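Local coordinates for protein L-threonine-O-3-phosphate decarboxylase (Porphyromonas gingivalis, PDB 3FKD) that probably binds pyridoxal 5'-phosphate and probably acts as a lyase that decarboxylates L-threonine O-3-phosphate, at residues A[16-21]-A[321-326]; A[72-77]-A[227-232]; A[54-59]-A[68-73]; A[35-40]-A[232-237]; A[302-307]-A[316-321]. All coordinates share one frame; numbering follows the deposited sequence.

In the fold
From the N terminus, residues 16-21 meet 321-326 in contact 1, closing a loop of some 300 residues that holds the other four contacts. Contact 4 (35-40 with 232-237) closes a second long loop. Within it, contact 3 is a local turn from helix 53-62 into strand 70-73, and contact 2 begins on that strand and ends on helix 230-241, where contact 4 finishes. Contact 5, the 302-321 hairpin, follows in series. Contacts 2 and 3 tie helices 230-241 and 53-62 to edge strand 70-73 of the seven-stranded sheet; contact 4 adds helix 31-39. Contacts 2 and 4 touch the second subunit. Contacts 1 and 5 share T321 and the five-stranded sheet, across the chain's centre from contact 3.

Contact 1 of 5, residues A[16-21]-A[321-326]; sequences EIVNFS and TTQRPA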
# COMPACT_ATOMS: atom_id res chain seq x y z
N GLU A 16 12.58 10.80 -23.52
CA GLU A 16 13.76 10.84 -24.40
C GLU A 16 14.70 9.61 -24.22
O GLU A 16 15.40 9.20 -25.15
CB GLU A 16 14.50 12.18 -24.22
CG GLU A 16 15.60 12.45 -25.24
CD GLU A 16 15.09 12.68 -26.68
OE1 GLU A 16 13.86 12.63 -26.93
OE2 GLU A 16 15.93 12.92 -27.57
N ILE A 17 14.70 9.02 -23.02
CA ILE A 17 15.31 7.70 -22.82
C ILE A 17 14.35 6.56 -23.19
O ILE A 17 13.18 6.56 -22.78
CB ILE A 17 15.76 7.50 -21.37
CG1 ILE A 17 17.02 8.34 -21.07
CG2 ILE A 17 16.03 6.01 -21.09
CD1 ILE A 17 17.50 8.24 -19.59
N VAL A 18 14.83 5.59 -23.97
CA VAL A 18 14.04 4.43 -24.37
C VAL A 18 14.24 3.26 -23.40
O VAL A 18 15.39 2.84 -23.15
CB VAL A 18 14.42 3.99 -25.79
CG1 VAL A 18 13.56 2.78 -26.26
CG2 VAL A 18 14.30 5.18 -26.75
N ASN A 19 13.14 2.74 -22.85
CA ASN A 19 13.24 1.80 -21.74
C ASN A 19 13.04 0.35 -22.14
O ASN A 19 11.97 -0.02 -22.61
CB ASN A 19 12.27 2.17 -20.64
CG ASN A 19 12.67 1.58 -19.31
OD1 ASN A 19 13.54 0.72 -19.23
ND2 ASN A 19 12.04 2.04 -18.26
N PHE A 20 14.09 -0.46 -21.95
CA PHE A 20 14.12 -1.87 -22.32
C PHE A 20 14.13 -2.71 -21.02
O PHE A 20 14.10 -3.93 -21.05
CB PHE A 20 15.36 -2.22 -23.22
CG PHE A 20 15.34 -1.60 -24.60
CD1 PHE A 20 14.85 -2.30 -25.70
CD2 PHE A 20 15.83 -0.33 -24.81
CE1 PHE A 20 14.80 -1.72 -26.97
CE2 PHE A 20 15.79 0.24 -26.07
CZ PHE A 20 15.26 -0.45 -27.14
N SER A 21 14.15 -2.04 -19.88
CA SER A 21 14.35 -2.70 -18.59
C SER A 21 13.09 -3.10 -17.78
O SER A 21 13.21 -3.70 -16.72
CB SER A 21 15.20 -1.80 -17.71
OG SER A 21 14.37 -0.85 -17.08
N THR A 321 13.06 -6.15 -22.73
CA THR A 321 11.71 -6.12 -23.29
C THR A 321 11.64 -5.45 -24.66
O THR A 321 12.01 -4.29 -24.81
CB THR A 321 10.71 -5.37 -22.38
OG1 THR A 321 10.86 -5.83 -21.04
CG2 THR A 321 9.25 -5.59 -22.86
N THR A 322 11.12 -6.18 -25.64
CA THR A 322 10.83 -5.63 -26.97
C THR A 322 10.07 -4.29 -26.94
O THR A 322 8.96 -4.21 -26.45
CB THR A 322 10.01 -6.65 -27.75
OG1 THR A 322 10.71 -7.89 -27.76
CG2 THR A 322 9.64 -6.15 -29.20
N GLN A 323 10.71 -3.26 -27.47
CA GLN A 323 10.14 -1.94 -27.63
C GLN A 323 9.63 -1.79 -29.07
O GLN A 323 9.27 -2.78 -29.69
CB GLN A 323 11.17 -0.89 -27.23
CG GLN A 323 11.59 -0.98 -25.74
CD GLN A 323 10.36 -1.04 -24.76
OE1 GLN A 323 9.51 -0.15 -24.77
NE2 GLN A 323 10.27 -2.10 -23.97
N ARG A 324 9.56 -0.59 -29.62
CA ARG A 324 9.13 -0.49 -31.04
C ARG A 324 10.19 -1.00 -32.08
O ARG A 324 11.39 -1.05 -31.78
CB ARG A 324 8.72 0.94 -31.37
CG ARG A 324 7.49 1.40 -30.65
CD ARG A 324 7.33 2.91 -30.79
NE ARG A 324 6.30 3.45 -29.91
CZ ARG A 324 5.99 4.74 -29.81
NH1 ARG A 324 5.03 5.13 -28.98
NH2 ARG A 324 6.63 5.66 -30.54
N PRO A 325 9.76 -1.37 -33.29
CA PRO A 325 10.76 -1.86 -34.26
C PRO A 325 11.90 -0.88 -34.50
O PRO A 325 13.06 -1.23 -34.26
CB PRO A 325 9.95 -2.08 -35.52
CG PRO A 325 8.60 -2.40 -35.04
CD PRO A 325 8.39 -1.49 -33.82
N ALA A 326 11.58 0.34 -34.90
CA ALA A 326 12.61 1.36 -35.00
C ALA A 326 13.52 1.45 -33.74
O ALA A 326 14.70 1.65 -33.86
CB ALA A 326 12.02 2.73 -35.36
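F20 and Q323 carry this contact, the aliphatic part of the glutamine lying over one face of the phenyl ring. CG of Q323 sits 3.4 Å above the ring plane, displaced toward the rim, and approaches CE1 of F20 to 3.5 Å, a CH-pi contact. The amide beyond it stands almost upright to the ring, the two planes being 81° apart. A bend at chi2 (-50°) folds the glutamine back on its own segment and turns NE2 of Q323 toward T321 O, to which it donates at 2.9 Å from above the carbonyl plane. The same amide is modelled doubtfully close to the carbonyl of N19.

The contact lies at the edge of the small five-stranded sheet, where the first strand of the chain, 18-19, comes up to the turn between strand 317-321 and helix 325-339. Here T321 N gives F20 O a nearly straight bond of 3.0 Å (169°), while OG1 of T321 turns to the carbonyl of T22. F331, from the following helix, also meets the F20 ring. On the incoming segment an Asx turn shapes the chain: OD1 of N19 accepts both from S21 N and, in the carbonyl plane on a lone pair, from S21 OG at 2.8 Å.

Contact 2 of 5, residues A[72-77]-A[227-232]; sequences VTNGPT and AVNALA
The backbones of N74 and V228 pass with their CA atoms 5.0 Å apart, N74 standing at the centre of an inverse gamma turn whose closing bond, from G75 N to T73 O, is weak. The turn carries the chain from edge strand 70-73 of the large sheet into helix 75-86, while 227-229 form the lead-in to helix 230-241, so that a strand-to-helix junction is set against the start of another helix at the subunit interface.

V228 wedges its two methyl groups against the end of the strand. CG2 approaches CG1 of V72 at 3.7 Å, the two side chains crossing at about a right angle, and the same methyl rests on the carbonyl of T73, with CG2 to T73 O at 3.6 Å. The first torsion of V228 (-176°) holds CG1 anti to the backbone N and thereby turns CG2 onto the T73-N74 peptide. Beside this apolar patch, CB of N74 lies 3.3 Å from A227 O of its own chain. The amide nitrogen ND2 of N74 looks across the dimer instead, donating to A227 O of the second subunit, and A227 O here accepts from N74 of that subunit in return.

N229 is the N-cap of helix 230-241: its OD1 takes the A232 N-H at 3.2 Å, with the donor above the carbonyl plane. Its ND2 serves L204 O and also gives a hydrogen bond to a water 2.8 Å away, which in turn lies 2.9 Å from OD1 of N74.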
# COMPACT_ATOMS: atom_id res chain seq x y z
N VAL A 72 -8.91 -7.53 -3.20
CA VAL A 72 -8.14 -6.47 -3.80
C VAL A 72 -6.95 -6.12 -2.92
O VAL A 72 -7.05 -6.06 -1.73
CB VAL A 72 -9.02 -5.22 -4.15
CG1 VAL A 72 -8.21 -4.14 -4.85
CG2 VAL A 72 -10.21 -5.64 -5.00
N THR A 73 -5.81 -5.88 -3.53
CA THR A 73 -4.57 -5.72 -2.80
C THR A 73 -3.85 -4.43 -3.23
O THR A 73 -4.17 -3.87 -4.26
CB THR A 73 -3.69 -7.00 -2.99
OG1 THR A 73 -2.77 -7.09 -1.91
CG2 THR A 73 -2.95 -6.98 -4.30
N ASN A 74 -2.93 -3.93 -2.42
CA ASN A 74 -2.11 -2.77 -2.75
C ASN A 74 -0.98 -3.14 -3.74
O ASN A 74 0.17 -3.00 -3.39
CB ASN A 74 -1.49 -2.20 -1.48
CG ASN A 74 -0.87 -0.82 -1.66
OD1 ASN A 74 -1.28 -0.03 -2.46
ND2 ASN A 74 0.10 -0.50 -0.80
N GLY A 75 -1.31 -3.56 -4.95
CA GLY A 75 -0.30 -4.06 -5.88
C GLY A 75 -0.16 -5.57 -5.77
O GLY A 75 -0.57 -6.15 -4.79
N PRO A 76 0.38 -6.23 -6.81
CA PRO A 76 0.45 -7.69 -6.71
C PRO A 76 1.53 -8.11 -5.72
O PRO A 76 1.35 -9.13 -5.03
CB PRO A 76 0.80 -8.13 -8.13
CG PRO A 76 1.36 -6.90 -8.78
CD PRO A 76 0.54 -5.76 -8.19
N THR A 77 2.59 -7.31 -5.60
CA THR A 77 3.60 -7.57 -4.57
C THR A 77 2.99 -7.68 -3.13
O THR A 77 3.23 -8.67 -2.44
CB THR A 77 4.75 -6.52 -4.57
OG1 THR A 77 5.43 -6.53 -5.83
CG2 THR A 77 5.75 -6.82 -3.50
N ALA A 227 -6.27 -0.21 2.68
CA ALA A 227 -4.98 -0.62 2.09
C ALA A 227 -4.86 -0.35 0.57
O ALA A 227 -3.74 -0.25 0.04
CB ALA A 227 -4.71 -2.06 2.37
N VAL A 228 -6.01 -0.22 -0.10
CA VAL A 228 -6.06 0.08 -1.54
C VAL A 228 -6.53 1.51 -1.79
O VAL A 228 -7.68 1.84 -1.48
CB VAL A 228 -6.98 -0.92 -2.31
CG1 VAL A 228 -6.92 -0.65 -3.77
CG2 VAL A 228 -6.55 -2.37 -2.02
N ASN A 229 -5.65 2.34 -2.33
CA ASN A 229 -5.95 3.75 -2.47
C ASN A 229 -7.04 4.05 -3.53
O ASN A 229 -7.32 3.22 -4.42
CB ASN A 229 -4.67 4.56 -2.70
CG ASN A 229 -4.06 4.33 -4.08
OD1 ASN A 229 -4.52 4.91 -5.07
ND2 ASN A 229 -3.04 3.45 -4.16
N ALA A 230 -7.62 5.25 -3.41
CA ALA A 230 -8.88 5.63 -4.07
C ALA A 230 -8.78 5.76 -5.56
O ALA A 230 -9.66 5.31 -6.27
CB ALA A 230 -9.46 6.96 -3.46
N LEU A 231 -7.72 6.40 -6.02
CA LEU A 231 -7.49 6.58 -7.45
C LEU A 231 -7.25 5.25 -8.11
O LEU A 231 -7.67 5.07 -9.24
CB LEU A 231 -6.27 7.45 -7.69
CG LEU A 231 -6.47 8.93 -7.47
CD1 LEU A 231 -5.09 9.58 -7.55
CD2 LEU A 231 -7.51 9.56 -8.47
N ALA A 232 -6.55 4.35 -7.42
CA ALA A 232 -6.30 3.01 -7.97
C ALA A 232 -7.59 2.26 -8.15
O ALA A 232 -7.77 1.56 -9.16
CB ALA A 232 -5.30 2.18 -7.09
O HOH W 1 -1.51 2.80 -1.85

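Contact 3 of 5, residues A[54-59]-A[68-73]; sequences TLRQML and NAILVT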
# COMPACT_ATOMS: atom_id res chain seq x y z
N THR A 54 -16.72 -2.58 -3.73
CA THR A 54 -17.38 -2.44 -5.00
C THR A 54 -16.49 -2.98 -6.12
O THR A 54 -16.97 -3.68 -7.04
CB THR A 54 -17.81 -0.97 -5.28
OG1 THR A 54 -18.78 -0.57 -4.32
CG2 THR A 54 -18.49 -0.86 -6.60
N LEU A 55 -15.19 -2.66 -6.06
CA LEU A 55 -14.25 -3.23 -7.01
C LEU A 55 -14.25 -4.75 -6.90
O LEU A 55 -14.35 -5.45 -7.90
CB LEU A 55 -12.84 -2.67 -6.85
CG LEU A 55 -11.78 -3.06 -7.89
CD1 LEU A 55 -12.34 -2.91 -9.31
CD2 LEU A 55 -10.56 -2.23 -7.72
N ARG A 56 -14.16 -5.24 -5.67
CA ARG A 56 -14.17 -6.67 -5.41
C ARG A 56 -15.37 -7.32 -6.07
O ARG A 56 -15.24 -8.30 -6.80
CB ARG A 56 -14.18 -6.96 -3.91
CG ARG A 56 -14.00 -8.43 -3.57
CD ARG A 56 -14.21 -8.67 -2.10
NE ARG A 56 -15.61 -8.52 -1.71
CZ ARG A 56 -16.05 -7.64 -0.81
NH1 ARG A 56 -15.20 -6.83 -0.19
NH2 ARG A 56 -17.34 -7.58 -0.51
N GLN A 57 -16.53 -6.76 -5.80
CA GLN A 57 -17.77 -7.24 -6.40
C GLN A 57 -17.69 -7.30 -7.94
O GLN A 57 -17.96 -8.34 -8.53
CB GLN A 57 -18.95 -6.40 -5.89
CG GLN A 57 -20.28 -6.61 -6.57
CD GLN A 57 -20.86 -7.99 -6.34
OE1 GLN A 57 -20.53 -8.96 -7.05
NE2 GLN A 57 -21.74 -8.09 -5.34
N MSE A 58 -17.29 -6.21 -8.59
CA MSE A 58 -17.21 -6.23 -10.06
C MSE A 58 -16.12 -7.16 -10.64
O MSE A 58 -16.20 -7.57 -11.80
CB MSE A 58 -16.97 -4.84 -10.62
CG MSE A 58 -17.86 -3.73 -10.07
SE MSE A 58 -17.02 -2.09 -10.70
CE MSE A 58 -17.64 -0.79 -9.42
N LEU A 59 -15.08 -7.46 -9.86
CA LEU A 59 -14.07 -8.39 -10.31
C LEU A 59 -14.67 -9.79 -10.28
O LEU A 59 -14.59 -10.54 -11.23
CB LEU A 59 -12.83 -8.32 -9.42
CG LEU A 59 -11.90 -7.11 -9.62
CD1 LEU A 59 -10.82 -7.03 -8.54
CD2 LEU A 59 -11.28 -7.13 -11.03
N ASN A 68 -16.72 -13.77 -2.40
CA ASN A 68 -15.87 -14.39 -1.40
C ASN A 68 -14.45 -14.74 -1.87
O ASN A 68 -13.56 -15.04 -1.06
CB ASN A 68 -16.50 -15.71 -0.99
CG ASN A 68 -17.58 -15.55 0.01
OD1 ASN A 68 -17.57 -14.61 0.82
ND2 ASN A 68 -18.54 -16.48 -0.01
N ALA A 69 -14.25 -14.80 -3.18
CA ALA A 69 -13.01 -15.36 -3.67
C ALA A 69 -12.05 -14.31 -4.20
O ALA A 69 -10.98 -14.68 -4.69
CB ALA A 69 -13.28 -16.45 -4.73
N ILE A 70 -12.42 -13.03 -4.15
CA ILE A 70 -11.50 -11.97 -4.54
C ILE A 70 -11.06 -11.14 -3.34
O ILE A 70 -11.77 -10.96 -2.37
CB ILE A 70 -12.01 -11.04 -5.71
CG1 ILE A 70 -11.74 -11.68 -7.07
CG2 ILE A 70 -11.27 -9.71 -5.72
CD1 ILE A 70 -12.75 -12.71 -7.53
N LEU A 71 -9.85 -10.62 -3.42
CA LEU A 71 -9.35 -9.75 -2.39
C LEU A 71 -8.45 -8.77 -3.11
O LEU A 71 -7.38 -9.15 -3.62
CB LEU A 71 -8.56 -10.54 -1.34
CG LEU A 71 -7.82 -9.64 -0.35
CD1 LEU A 71 -8.66 -9.32 0.82
CD2 LEU A 71 -6.50 -10.26 0.10
N VAL A 72 -8.91 -7.53 -3.20
CA VAL A 72 -8.14 -6.47 -3.80
C VAL A 72 -6.95 -6.12 -2.92
O VAL A 72 -7.05 -6.06 -1.73
CB VAL A 72 -9.02 -5.22 -4.15
CG1 VAL A 72 -8.21 -4.14 -4.85
CG2 VAL A 72 -10.21 -5.64 -5.00
N THR A 73 -5.81 -5.88 -3.53
CA THR A 73 -4.57 -5.72 -2.80
C THR A 73 -3.85 -4.43 -3.23
O THR A 73 -4.17 -3.87 -4.26
CB THR A 73 -3.69 -7.00 -2.99
OG1 THR A 73 -2.77 -7.09 -1.91
CG2 THR A 73 -2.95 -6.98 -4.30
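R56 supplies the flat side-chain group of this interface, a guanidinium that finds its polar partners outside the two segments: NE bonds to OD1 of N67 and NH1 makes a salt bridge with D51. What meets the strand is the aliphatic shaft behind it. CD of R56 lies 3.4 Å from I70 O, and CG comes within 3.7 Å of CG2 of I70, the two side chains sliding past one another in opposite directions. The arginine reaches this place extended through its first two torsions and then bends at chi3 (70°), so that the charged end leaves the apolar layer while the methylenes stay in it.

Farther along, the side-chain packing is aliphatic. The methyl CD1 of L59 fits between two residues of the strand, 3.9 Å from CG2 of I70 and equally 3.9 Å from CG2 of V72, the leucine side chain crossing those of I70 and V72 at about a right angle. V72 thus shows a second use of its branches: CG2 faces L59 and the backbone of R56, and CG1 is met by CD2 of L55 at 4.2 Å. L55 and L59, one turn apart on the helix, also reach A236 and L240 of helix 230-241, while L71, pointing away from helix 53-62, packs on Q82 of helix 75-86.

The local axes are 8.0 Å apart at 131°. The chain leaves helix 53-62, turns back through a short connection and enters strand 70-73, so that the helix packs on the strand that follows it, an outer strand of the large, mostly parallel seven-stranded sheet of the class I and II aminotransferase fold.

Contact 4 of 5, residues A[35-40]-A[232-237]; sequences KHLVEN and AIEAAK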
# COMPACT_ATOMS: atom_id res chain seq x y z
N LYS A 35 -7.67 10.90 -18.48
CA LYS A 35 -8.74 11.86 -18.43
C LYS A 35 -9.75 11.45 -17.35
O LYS A 35 -10.19 12.31 -16.58
CB LYS A 35 -9.41 11.99 -19.80
CG LYS A 35 -10.63 12.90 -19.80
CD LYS A 35 -10.33 14.18 -19.01
CE LYS A 35 -10.92 15.41 -19.71
NZ LYS A 35 -10.55 15.45 -21.17
N HIS A 36 -10.09 10.17 -17.28
CA HIS A 36 -11.01 9.67 -16.25
C HIS A 36 -10.58 9.96 -14.79
O HIS A 36 -11.38 10.39 -13.98
CB HIS A 36 -11.35 8.17 -16.45
CG HIS A 36 -12.39 7.66 -15.51
ND1 HIS A 36 -13.74 7.91 -15.68
CD2 HIS A 36 -12.29 6.93 -14.37
CE1 HIS A 36 -14.43 7.35 -14.70
NE2 HIS A 36 -13.57 6.74 -13.89
N LEU A 37 -9.31 9.76 -14.45
CA LEU A 37 -8.82 10.11 -13.12
C LEU A 37 -8.85 11.62 -12.83
O LEU A 37 -8.97 12.05 -11.67
CB LEU A 37 -7.39 9.60 -12.94
CG LEU A 37 -7.29 8.10 -13.13
CD1 LEU A 37 -5.79 7.69 -13.16
CD2 LEU A 37 -8.14 7.27 -12.14
N VAL A 38 -8.69 12.41 -13.88
CA VAL A 38 -8.69 13.86 -13.76
C VAL A 38 -10.11 14.29 -13.39
O VAL A 38 -10.34 15.17 -12.55
CB VAL A 38 -8.18 14.50 -15.07
CG1 VAL A 38 -8.33 16.00 -15.03
CG2 VAL A 38 -6.72 14.10 -15.31
N GLU A 39 -11.07 13.63 -14.02
CA GLU A 39 -12.47 13.90 -13.76
C GLU A 39 -12.91 13.51 -12.33
O GLU A 39 -13.70 14.22 -11.69
CB GLU A 39 -13.34 13.26 -14.85
CG GLU A 39 -13.22 13.98 -16.20
CD GLU A 39 -13.87 13.23 -17.35
OE1 GLU A 39 -14.45 12.16 -17.10
OE2 GLU A 39 -13.78 13.71 -18.50
N ASN A 40 -12.39 12.38 -11.84
CA ASN A 40 -12.74 11.89 -10.51
C ASN A 40 -11.66 12.09 -9.48
O ASN A 40 -11.54 11.32 -8.53
CB ASN A 40 -13.15 10.43 -10.56
CG ASN A 40 -14.31 10.21 -11.50
OD1 ASN A 40 -15.48 10.32 -11.10
ND2 ASN A 40 -13.99 9.93 -12.78
N ALA A 232 -6.55 4.35 -7.42
CA ALA A 232 -6.30 3.01 -7.97
C ALA A 232 -7.59 2.26 -8.15
O ALA A 232 -7.77 1.56 -9.16
CB ALA A 232 -5.30 2.18 -7.09
N ILE A 233 -8.50 2.38 -7.18
CA ILE A 233 -9.79 1.71 -7.25
C ILE A 233 -10.51 2.21 -8.50
O ILE A 233 -11.14 1.44 -9.24
CB ILE A 233 -10.65 1.90 -5.93
CG1 ILE A 233 -10.32 0.81 -4.89
CG2 ILE A 233 -12.11 1.79 -6.22
CD1 ILE A 233 -10.38 1.26 -3.42
N GLU A 234 -10.33 3.50 -8.74
CA GLU A 234 -11.00 4.23 -9.80
C GLU A 234 -10.42 3.87 -11.19
O GLU A 234 -11.18 3.67 -12.14
CB GLU A 234 -10.89 5.72 -9.47
CG GLU A 234 -11.59 6.64 -10.41
CD GLU A 234 -13.13 6.58 -10.33
OE1 GLU A 234 -13.69 5.95 -9.42
OE2 GLU A 234 -13.78 7.20 -11.21
N ALA A 235 -9.10 3.74 -11.29
CA ALA A 235 -8.45 3.28 -12.51
C ALA A 235 -8.91 1.89 -12.87
O ALA A 235 -9.26 1.61 -14.03
CB ALA A 235 -6.94 3.33 -12.37
N ALA A 236 -8.90 1.00 -11.89
CA ALA A 236 -9.31 -0.39 -12.12
C ALA A 236 -10.75 -0.53 -12.61
O ALA A 236 -11.01 -1.30 -13.53
CB ALA A 236 -9.06 -1.26 -10.87
N LYS A 237 -11.66 0.20 -11.96
CA LYS A 237 -13.07 0.22 -12.35
C LYS A 237 -13.24 0.60 -13.83
O LYS A 237 -14.02 -0.01 -14.55
CB LYS A 237 -13.84 1.21 -11.46
CG LYS A 237 -14.48 0.55 -10.28
CD LYS A 237 -14.91 1.57 -9.24
CE LYS A 237 -15.38 0.88 -7.94
NZ LYS A 237 -15.67 1.82 -6.85
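Two helices of the aminotransferase-like fold pack here: the C-terminal end of helix 31-39 lies across the early turns of helix 230-241, their local axes 9.9 Å apart at closest and 134° between their directions. H36 and E234 make the polar link. NE2 of H36 stands 2.7 Å from OE2 of E234, yet the bond is weak because the N-H points well off the oxygen (119°), although the ring and carboxylate planes are nearly parallel. E234 reaches over by a bend at chi2 (70°).

N40, where the first helix ends, meets both residues. CG of N40 lies 3.1 Å from OE2 of E234, but the angle is too poor for a hydrogen bond from ND2. That ND2 lies over one face of the imidazole, 3.2 Å above its plane and toward the rim, while donating to H36 O at 2.9 Å; the backbone N of N40 reaches the same oxygen from the opposite face of its plane. Beside this polar patch L37 packs by a single methyl, CD2, 3.9 Å from CG of E234 and 4.1 Å from CB of A235.

F238, one turn beyond E234, stacks on the H36 ring; helix 53-62 touches A236 and K237 through L55, T54 and M58, and L37 also packs against I44 of the second subunit.

Contact 5 of 5, residues A[302-307]-A[316-321]; sequences MLIRDA and SYVRIT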
# COMPACT_ATOMS: atom_id res chain seq x y z
N MSE A 302 19.65 4.40 -23.69
CA MSE A 302 18.77 3.26 -23.60
C MSE A 302 18.93 2.56 -22.27
O MSE A 302 20.05 2.22 -21.87
CB MSE A 302 19.06 2.29 -24.72
CG MSE A 302 18.46 2.70 -26.03
SE MSE A 302 19.14 1.67 -27.55
CE MSE A 302 20.16 3.09 -28.46
N LEU A 303 17.82 2.30 -21.60
CA LEU A 303 17.89 1.56 -20.36
C LEU A 303 17.62 0.07 -20.52
O LEU A 303 16.71 -0.34 -21.20
CB LEU A 303 17.00 2.19 -19.25
CG LEU A 303 17.30 1.64 -17.84
CD1 LEU A 303 18.69 2.04 -17.38
CD2 LEU A 303 16.28 2.09 -16.80
N ILE A 304 18.44 -0.74 -19.85
CA ILE A 304 18.28 -2.19 -19.85
C ILE A 304 18.27 -2.67 -18.41
O ILE A 304 18.77 -1.98 -17.54
CB ILE A 304 19.42 -2.89 -20.62
CG1 ILE A 304 20.73 -2.81 -19.85
CG2 ILE A 304 19.63 -2.23 -21.92
CD1 ILE A 304 21.82 -3.55 -20.46
N ARG A 305 17.70 -3.85 -18.16
CA ARG A 305 17.77 -4.50 -16.85
C ARG A 305 18.99 -5.44 -16.65
O ARG A 305 19.04 -6.55 -17.17
CB ARG A 305 16.46 -5.25 -16.58
CG ARG A 305 16.42 -6.09 -15.33
CD ARG A 305 16.33 -5.28 -14.04
NE ARG A 305 15.48 -5.95 -13.03
CZ ARG A 305 15.97 -6.75 -12.08
NH1 ARG A 305 17.28 -6.97 -12.00
NH2 ARG A 305 15.16 -7.33 -11.22
N ASP A 306 19.96 -4.98 -15.87
CA ASP A 306 20.96 -5.90 -15.34
C ASP A 306 20.25 -7.03 -14.57
O ASP A 306 19.64 -6.81 -13.50
CB ASP A 306 21.93 -5.15 -14.43
CG ASP A 306 23.08 -6.03 -13.93
OD1 ASP A 306 22.92 -7.27 -13.77
OD2 ASP A 306 24.16 -5.45 -13.70
N ALA A 307 20.31 -8.23 -15.12
CA ALA A 307 19.67 -9.39 -14.51
C ALA A 307 20.56 -10.15 -13.47
O ALA A 307 20.16 -11.19 -12.94
CB ALA A 307 19.18 -10.33 -15.59
N SER A 316 26.60 -11.99 -16.50
CA SER A 316 26.58 -12.03 -17.95
C SER A 316 25.15 -11.83 -18.50
O SER A 316 24.98 -11.74 -19.71
CB SER A 316 27.15 -13.35 -18.45
OG SER A 316 26.37 -14.45 -18.03
N TYR A 317 24.15 -11.79 -17.61
CA TYR A 317 22.74 -11.74 -18.03
C TYR A 317 22.06 -10.36 -17.93
O TYR A 317 22.16 -9.69 -16.91
CB TYR A 317 21.91 -12.75 -17.25
CG TYR A 317 22.16 -14.18 -17.62
CD1 TYR A 317 23.13 -14.93 -16.95
CD2 TYR A 317 21.40 -14.81 -18.59
CE1 TYR A 317 23.36 -16.25 -17.25
CE2 TYR A 317 21.64 -16.15 -18.91
CZ TYR A 317 22.62 -16.86 -18.22
OH TYR A 317 22.88 -18.18 -18.51
N VAL A 318 21.37 -9.97 -19.00
CA VAL A 318 20.44 -8.85 -18.96
C VAL A 318 19.04 -9.30 -19.36
O VAL A 318 18.87 -10.23 -20.15
CB VAL A 318 20.88 -7.67 -19.86
CG1 VAL A 318 22.28 -7.24 -19.52
CG2 VAL A 318 20.79 -8.04 -21.32
N ARG A 319 18.02 -8.65 -18.81
CA ARG A 319 16.65 -8.85 -19.26
C ARG A 319 16.31 -7.71 -20.23
O ARG A 319 16.55 -6.55 -19.91
CB ARG A 319 15.65 -8.87 -18.08
CG ARG A 319 14.25 -9.42 -18.46
CD ARG A 319 13.26 -9.33 -17.38
NE ARG A 319 13.14 -7.94 -16.98
CZ ARG A 319 12.77 -7.52 -15.78
NH1 ARG A 319 12.45 -8.39 -14.81
NH2 ARG A 319 12.71 -6.22 -15.56
N ILE A 320 15.75 -8.06 -21.39
CA ILE A 320 15.32 -7.08 -22.39
C ILE A 320 13.85 -7.23 -22.81
O ILE A 320 13.44 -8.33 -23.22
CB ILE A 320 16.14 -7.21 -23.67
CG1 ILE A 320 17.64 -7.32 -23.39
CG2 ILE A 320 15.80 -6.07 -24.65
CD1 ILE A 320 18.38 -6.03 -23.48
N THR A 321 13.06 -6.15 -22.73
CA THR A 321 11.71 -6.12 -23.29
C THR A 321 11.64 -5.45 -24.66
O THR A 321 12.01 -4.29 -24.81
CB THR A 321 10.71 -5.37 -22.38
OG1 THR A 321 10.86 -5.83 -21.04
CG2 THR A 321 9.25 -5.59 -22.86
O HOH W 2 11.83 -7.74 -11.67
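R305 and R319 both set CG anti to the backbone N (chi1 174° and -166°), which puts the two CG atoms on the same face of the sheet, and a bend at chi3 turns the R319 guanidinium under CG of R305. The two side chains belong to a beta hairpin, strands 302-306 and 317-321, in the small five-stranded sheet of the fold. R305 and R319 form an antiparallel hydrogen-bonded pair: R319 N donates to R305 O at 2.9 Å, while the return bond from R305 N to R319 O is weak. One residue on, D306 and V318 are a non-hydrogen-bonded pair with diverging side chains, and then A307 N gives Y317 O a bond of 3.0 Å.

Within the arginine pair, CG of R305 lies 3.6 Å above the plane of the R319 guanidinium, offset toward its rim. The two guanidinium planes lie 75° apart, so the groups cross instead of stacking, with NE of R305 3.8 Å from NH2 of R319. Each charge has its own partners: R305 NH1 donates to D306 O at 2.8 Å and to N309, and R319 NH2 to the carbonyl of S21, just after strand 18-19.

I304, V318 and I320 form an apolar cluster: CD1 of I304 comes within 3.8 Å of CG1 of V318, and I304 and I320 pack on F331 of helix 325-339. A water joins the two arginines, lying at the edge of the R319 guanidinium, in its plane, 3.3 Å from NH1 of R319, and accepting only weakly from NH2 of R305.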